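Long-range contacts in gamma-butyrobetaine hydroxylase-like N-terminal domain-containing protein (Acidithiobacillus ferrooxidans, PDB 3LUU), which is of unknown function but binds zinc and belongs to the gamma-butyrobetaine hydroxylase-like N-terminal (DUF971) family, with a possible link to quinone biosynthesis: residues D27-L33 against L95-D99; L38-C42 against L79-H85. One frame throughout, in Å; residues are numbered along the deposited sequence. Where two conformers were deposited one is given.

Contact 1: D27-L33 against L95-D99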
loop_
_atom_site.group_PDB
_atom_site.type_symbol
_atom_site.label_atom_id
_atom_site.label_comp_id
_atom_site.label_asym_id
_atom_site.label_seq_id
_atom_site.Cartn_x
_atom_site.Cartn_y
_atom_site.Cartn_z
ATOM N N ASP A 27 15.494 -1.229 6.979
ATOM C CA ASP A 27 15.846 -0.708 8.321
ATOM C C ASP A 27 15.281 -1.604 9.481
ATOM O O ASP A 27 15.345 -1.235 10.671
ATOM C CB ASP A 27 15.374 0.761 8.471
ATOM C CG ASP A 27 13.861 0.886 8.523
ATOM O OD1 ASP A 27 13.186 -0.028 7.956
ATOM O OD2 ASP A 27 13.334 1.871 9.144
ATOM N N GLY A 28 14.685 -2.748 9.113
ATOM C CA GLY A 28 14.075 -3.682 10.068
ATOM C C GLY A 28 12.642 -3.370 10.414
ATOM O O GLY A 28 12.016 -4.097 11.171
ATOM N N HIS A 29 12.103 -2.281 9.874
ATOM C CA HIS A 29 10.732 -1.941 10.138
ATOM C C HIS A 29 9.809 -2.799 9.251
ATOM O O HIS A 29 10.188 -3.172 8.158
ATOM C CB HIS A 29 10.501 -0.447 9.859
ATOM C CG HIS A 29 9.147 0.014 10.253
ATOM N ND1 HIS A 29 8.666 -0.138 11.532
ATOM C CD2 HIS A 29 8.152 0.597 9.540
ATOM C CE1 HIS A 29 7.435 0.335 11.598
ATOM N NE2 HIS A 29 7.099 0.785 10.404
ATOM N N THR A 30 8.622 -3.131 9.765
ATOM C CA THR A 30 7.547 -3.715 8.957
ATOM C C THR A 30 6.362 -2.767 9.036
ATOM O O THR A 30 5.885 -2.434 10.136
ATOM C CB THR A 30 7.141 -5.112 9.440
ATOM O OG1 THR A 30 8.288 -5.951 9.428
ATOM C CG2 THR A 30 6.040 -5.744 8.527
ATOM N N SER A 31 5.901 -2.299 7.876
ATOM C CA SER A 31 4.695 -1.485 7.835
ATOM C C SER A 31 3.521 -2.415 7.786
ATOM O O SER A 31 3.591 -3.482 7.174
ATOM C CB SER A 31 4.682 -0.579 6.610
ATOM O OG SER A 31 5.781 0.320 6.594
ATOM N N ARG A 32 2.454 -2.051 8.487
ATOM C CA ARG A 32 1.194 -2.752 8.377
ATOM C C ARG A 32 0.179 -1.678 7.993
ATOM O O ARG A 32 -0.273 -0.912 8.845
ATOM C CB ARG A 32 0.822 -3.459 9.673
ATOM C CG ARG A 32 1.794 -4.537 10.118
ATOM C CD ARG A 32 1.351 -5.183 11.470
ATOM N NE ARG A 32 0.600 -6.414 11.258
ATOM C CZ ARG A 32 -0.728 -6.529 11.168
ATOM N NH1 ARG A 32 -1.535 -5.483 11.312
ATOM N NH2 ARG A 32 -1.261 -7.730 10.940
ATOM N N LEU A 33 -0.167 -1.642 6.704
ATOM C CA LEU A 33 -1.028 -0.626 6.135
ATOM C C LEU A 33 -2.363 -1.268 5.783
ATOM O O LEU A 33 -2.382 -2.236 5.027
ATOM C CB LEU A 33 -0.373 -0.030 4.894
ATOM C CG LEU A 33 0.883 0.797 5.178
ATOM C CD1 LEU A 33 1.596 1.077 3.870
ATOM C CD2 LEU A 33 0.462 2.075 5.916
ATOM N N LEU A 95 4.575 4.564 0.251
ATOM C CA LEU A 95 4.082 3.546 1.170
ATOM C C LEU A 95 4.699 3.713 2.545
ATOM O O LEU A 95 3.998 3.679 3.574
ATOM C CB LEU A 95 4.388 2.149 0.662
ATOM C CG LEU A 95 3.620 1.686 -0.542
ATOM C CD1 LEU A 95 4.235 0.364 -1.007
ATOM C CD2 LEU A 95 2.151 1.539 -0.185
ATOM N N ARG A 96 6.009 3.926 2.580
ATOM C CA ARG A 96 6.674 4.155 3.854
ATOM C C ARG A 96 6.120 5.387 4.590
ATOM O O ARG A 96 5.907 5.344 5.813
ATOM C CB ARG A 96 8.181 4.253 3.646
ATOM C CG ARG A 96 8.968 4.240 4.873
ATOM C CD ARG A 96 8.784 2.974 5.669
ATOM N NE ARG A 96 9.381 3.180 6.981
ATOM C CZ ARG A 96 10.519 2.647 7.413
ATOM N NH1 ARG A 96 11.252 1.817 6.660
ATOM N NH2 ARG A 96 10.923 2.960 8.634
ATOM N N ARG A 97 5.893 6.462 3.838
ATOM C CA ARG A 97 5.311 7.710 4.338
ATOM C C ARG A 97 3.909 7.516 4.913
ATOM O O ARG A 97 3.550 8.181 5.889
ATOM C CB ARG A 97 5.274 8.787 3.224
ATOM C CG ARG A 97 6.381 9.878 3.291
ATOM C CD ARG A 97 6.441 10.806 2.025
ATOM N NE ARG A 97 5.126 11.046 1.389
ATOM C CZ ARG A 97 4.487 12.221 1.265
ATOM N NH1 ARG A 97 5.015 13.369 1.710
ATOM N NH2 ARG A 97 3.294 12.252 0.660
ATOM N N LEU A 98 3.118 6.615 4.319
ATOM C CA LEU A 98 1.777 6.308 4.845
ATOM C C LEU A 98 1.809 5.676 6.224
ATOM O O LEU A 98 0.819 5.738 6.937
ATOM C CB LEU A 98 0.956 5.417 3.904
ATOM C CG LEU A 98 0.458 6.019 2.599
ATOM C CD1 LEU A 98 -0.308 4.911 1.878
ATOM C CD2 LEU A 98 -0.415 7.278 2.721
ATOM N N ASP A 99 2.925 5.061 6.607
ATOM C CA ASP A 99 3.064 4.523 7.969
ATOM C C ASP A 99 2.878 5.596 9.078
ATOM O O ASP A 99 2.430 5.288 10.184
ATOM C CB ASP A 99 4.430 3.849 8.142
ATOM C CG ASP A 99 4.334 2.414 8.613
ATOM O OD1 ASP A 99 3.230 1.868 8.857
ATOM O OD2 ASP A 99 5.415 1.829 8.725
HETATM O O HOH W 1 -0.145 2.139 9.264
#
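Asp-27 and Arg-96 form a two-pronged, end-on salt bridge between the turn that leads into edge strand 30-34 and the C-terminal helix 92-98 of this DUF971 domain. Arg-96 NH2 lies 2.7 Å from Asp-27 OD2, approaching on the syn side with the oxygen in the guanidinium plane. Its neighbour NH1 meets Asp-27 OD1 at 3.0 Å from above the carboxylate, whose plane is turned 43° from the guanidinium. The opposite face of OD1 receives the backbone N of His-29, an Asx turn that fixes the carboxylate. Arg-96 CG stands anti to the backbone N (chi1 -169°) and the chain bends at chi2, which brings the guanidinium back to the turn before the strand; NH1 also donates to Arg-6 O, and Trp-25 offers a cation-pi contact.

The other hydrogen bonds converge on Asp-99 OD2. His-29 NE2, with the acceptor in its ring plane, donates over 2.6 Å on the syn side, although the N-H...O angle of 138° is bent. Ser-31 OG donates to OD2 from the other face of the carboxylate, while Trp-25 NE1 is hydrogen-bonded to that hydroxyl. Two donors thus grip one oxygen and would probably stabilise the carboxylate's negative charge.

His-29 CD2 lies 3.6 Å above the guanidinium plane of Arg-96, offset toward its rim, with the two planes inclined to each other.

Apolar packing closes the inner end, where the two methyls of Leu-33 divide the work: CD1 lies 4.1 Å from Leu-95 CD2, and CD2 lies 3.9 Å from Leu-98 CB.

Contact 2: L38-C42 against L79-H85. With ZN (zinc ion), chain B.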
loop_
_atom_site.group_PDB
_atom_site.type_symbol
_atom_site.label_atom_id
_atom_site.label_comp_id
_atom_site.label_asym_id
_atom_site.label_seq_id
_atom_site.Cartn_x
_atom_site.Cartn_y
_atom_site.Cartn_z
ATOM N N LEU A 38 -4.864 2.388 2.305
ATOM C CA LEU A 38 -4.251 2.422 0.979
ATOM C C LEU A 38 -5.242 2.939 -0.091
ATOM O O LEU A 38 -4.906 3.766 -0.953
ATOM C CB LEU A 38 -3.719 1.024 0.610
ATOM C CG LEU A 38 -2.510 0.515 1.408
ATOM C CD1 LEU A 38 -2.408 -0.990 1.259
ATOM C CD2 LEU A 38 -1.228 1.199 0.952
ATOM N N ARG A 39 -6.474 2.469 -0.013
ATOM C CA ARG A 39 -7.478 2.890 -0.965
ATOM C C ARG A 39 -7.817 4.369 -0.826
ATOM O O ARG A 39 -7.919 5.082 -1.828
ATOM C CB ARG A 39 -8.725 1.998 -0.827
ATOM C CG ARG A 39 -9.873 2.321 -1.777
ATOM C CD ARG A 39 -9.469 2.231 -3.221
ATOM N NE ARG A 39 -10.513 2.747 -4.084
ATOM C CZ ARG A 39 -10.624 4.012 -4.490
ATOM N NH1 ARG A 39 -9.751 4.931 -4.126
ATOM N NH2 ARG A 39 -11.633 4.364 -5.271
ATOM N N VAL A 40 -8.015 4.849 0.396
ATOM C CA VAL A 40 -8.439 6.249 0.542
ATOM C C VAL A 40 -7.287 7.206 0.279
ATOM O O VAL A 40 -7.525 8.352 -0.043
ATOM C CB VAL A 40 -9.157 6.538 1.880
ATOM C CG1 VAL A 40 -10.363 5.584 2.051
ATOM C CG2 VAL A 40 -8.259 6.393 3.019
ATOM N N GLU A 41 -6.051 6.737 0.423
ATOM C CA GLU A 41 -4.826 7.498 0.024
ATOM C C GLU A 41 -4.265 7.115 -1.344
ATOM O O GLU A 41 -3.132 7.444 -1.641
ATOM C CB GLU A 41 -3.683 7.193 0.993
ATOM C CG GLU A 41 -3.977 7.452 2.426
ATOM C CD GLU A 41 -3.619 8.826 2.808
ATOM O OE1 GLU A 41 -3.692 9.672 1.894
ATOM O OE2 GLU A 41 -3.246 9.032 3.994
ATOM N N CYS A 42 -5.010 6.371 -2.142
ATOM C CA CYS A 42 -4.556 5.941 -3.459
ATOM C C CYS A 42 -4.147 7.148 -4.315
ATOM O O CYS A 42 -5.016 7.950 -4.640
ATOM C CB CYS A 42 -5.682 5.164 -4.140
ATOM S SG CYS A 42 -5.276 4.534 -5.769
ATOM N N LEU A 79 -1.527 -1.290 -7.078
ATOM C CA LEU A 79 -2.497 -2.041 -6.271
ATOM C C LEU A 79 -3.823 -2.090 -7.036
ATOM O O LEU A 79 -4.281 -1.077 -7.574
ATOM C CB LEU A 79 -2.682 -1.430 -4.888
ATOM C CG LEU A 79 -1.465 -1.259 -3.991
ATOM C CD1 LEU A 79 -1.914 -0.852 -2.611
ATOM C CD2 LEU A 79 -0.600 -2.521 -3.988
ATOM N N HIS A 80 -4.398 -3.280 -7.151
ATOM C CA HIS A 80 -5.735 -3.455 -7.730
ATOM C C HIS A 80 -6.723 -3.675 -6.592
ATOM O O HIS A 80 -6.529 -4.561 -5.751
ATOM C CB HIS A 80 -5.775 -4.638 -8.689
ATOM C CG HIS A 80 -4.857 -4.490 -9.850
ATOM N ND1 HIS A 80 -5.312 -4.242 -11.125
ATOM C CD2 HIS A 80 -3.509 -4.506 -9.924
ATOM C CE1 HIS A 80 -4.279 -4.132 -11.938
ATOM N NE2 HIS A 80 -3.175 -4.293 -11.237
ATOM N N PHE A 81 -7.773 -2.874 -6.579
ATOM C CA PHE A 81 -8.739 -2.877 -5.500
ATOM C C PHE A 81 -10.058 -3.522 -5.927
ATOM O O PHE A 81 -10.372 -3.632 -7.122
ATOM C CB PHE A 81 -8.994 -1.445 -5.012
ATOM C CG PHE A 81 -7.795 -0.794 -4.362
ATOM C CD1 PHE A 81 -7.494 -1.039 -3.030
ATOM C CD2 PHE A 81 -7.012 0.106 -5.064
ATOM C CE1 PHE A 81 -6.401 -0.413 -2.415
ATOM C CE2 PHE A 81 -5.918 0.730 -4.465
ATOM C CZ PHE A 81 -5.620 0.459 -3.129
ATOM N N SER A 82 -10.819 -3.951 -4.925
ATOM C CA SER A 82 -12.058 -4.684 -5.148
ATOM C C SER A 82 -13.229 -3.792 -5.625
ATOM O O SER A 82 -14.227 -4.306 -6.105
ATOM C CB SER A 82 -12.409 -5.462 -3.885
ATOM O OG SER A 82 -12.739 -4.583 -2.838
ATOM N N ASP A 83 -13.109 -2.469 -5.499
ATOM C CA ASP A 83 -14.085 -1.546 -6.097
ATOM C C ASP A 83 -13.801 -1.192 -7.591
ATOM O O ASP A 83 -14.464 -0.318 -8.122
ATOM C CB ASP A 83 -14.261 -0.284 -5.229
ATOM C CG ASP A 83 -12.973 0.521 -5.071
ATOM O OD1 ASP A 83 -11.881 0.028 -5.407
ATOM O OD2 ASP A 83 -13.053 1.672 -4.639
ATOM N N GLY A 84 -12.868 -1.891 -8.265
ATOM C CA GLY A 84 -12.515 -1.664 -9.712
ATOM C C GLY A 84 -11.308 -0.733 -9.940
ATOM O O GLY A 84 -10.717 -0.648 -11.042
ATOM N N HIS A 85 -10.930 -0.033 -8.878
ATOM C CA HIS A 85 -9.883 0.954 -9.008
ATOM C C HIS A 85 -8.517 0.256 -9.003
ATOM O O HIS A 85 -8.225 -0.629 -8.206
ATOM C CB HIS A 85 -10.106 2.091 -8.014
ATOM C CG HIS A 85 -11.371 2.850 -8.293
ATOM N ND1 HIS A 85 -11.419 3.929 -9.151
ATOM C CD2 HIS A 85 -12.649 2.630 -7.897
ATOM C CE1 HIS A 85 -12.662 4.372 -9.231
ATOM N NE2 HIS A 85 -13.428 3.599 -8.480
HETATM ZN ZN ZN B . -2.935 8.275 5.842
#
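The side chain of Arg-39 runs over the ring of Phe-81, joining helix 35-40 to the end of strand 76-81 and its type I turn, Phe-81 to Gly-84. The ring is the bump of this interface, and three residues shape the hollow that takes it. Arg-39 CD covers its face, 3.7 Å from the centroid and 14° off the normal, a CH-pi contact; Leu-38 CB lies near CZ; Cys-42 SG flanks CE2 at 4.1 Å, an oblique sulfur-aromatic contact. The arginine leaves the helix extended (chi1 -180°) and then folds at chi2, landing CD over the ring and NE beyond it. Deeper in, Leu-38 CD1 meets Leu-79 CD1 at 3.9 Å, the two side chains crossing near a right angle.

At the outer rim Arg-39 NE donates to the syn lone pair of Asp-83 OD2 (2.8 Å). Were Arg-39 replaced by an alanine, the Phe-81 face would probably lose its aliphatic cover and Asp-83 its arginine partner. Glu-41, which makes no contact with 79-85, binds zinc through OE2, as do His-37 and Glu-101. The chemistry implies an apolar inner part (Leu-38, Leu-79, Phe-81) edged by an ion pair, in which Asp-83 OD2 faces both Arg-39 and Lys-61.

In the fold
The centres of contacts 1 and 2 lie about 18 Å apart, on opposite sides of the chain's centre. Along the chain the order is 27-33, 38-42, 79-85, 95-99, so contact 2 forms wholly between the two halves of contact 1. Strand 30-34, an edge of the first antiparallel sheet, runs straight into helix 35-40, which packs on the second sheet, 66-72, 76-81 and 89-91; helix 92-98 then returns to the first. The contacts meet where Leu-95 CD2 touches Leu-38 CD2 at 3.6 Å and Leu-98 packs on Glu-41. Together the two helices join both sheets, with the zinc site of His-37, Glu-41 and the terminal Glu-101 beside this junction.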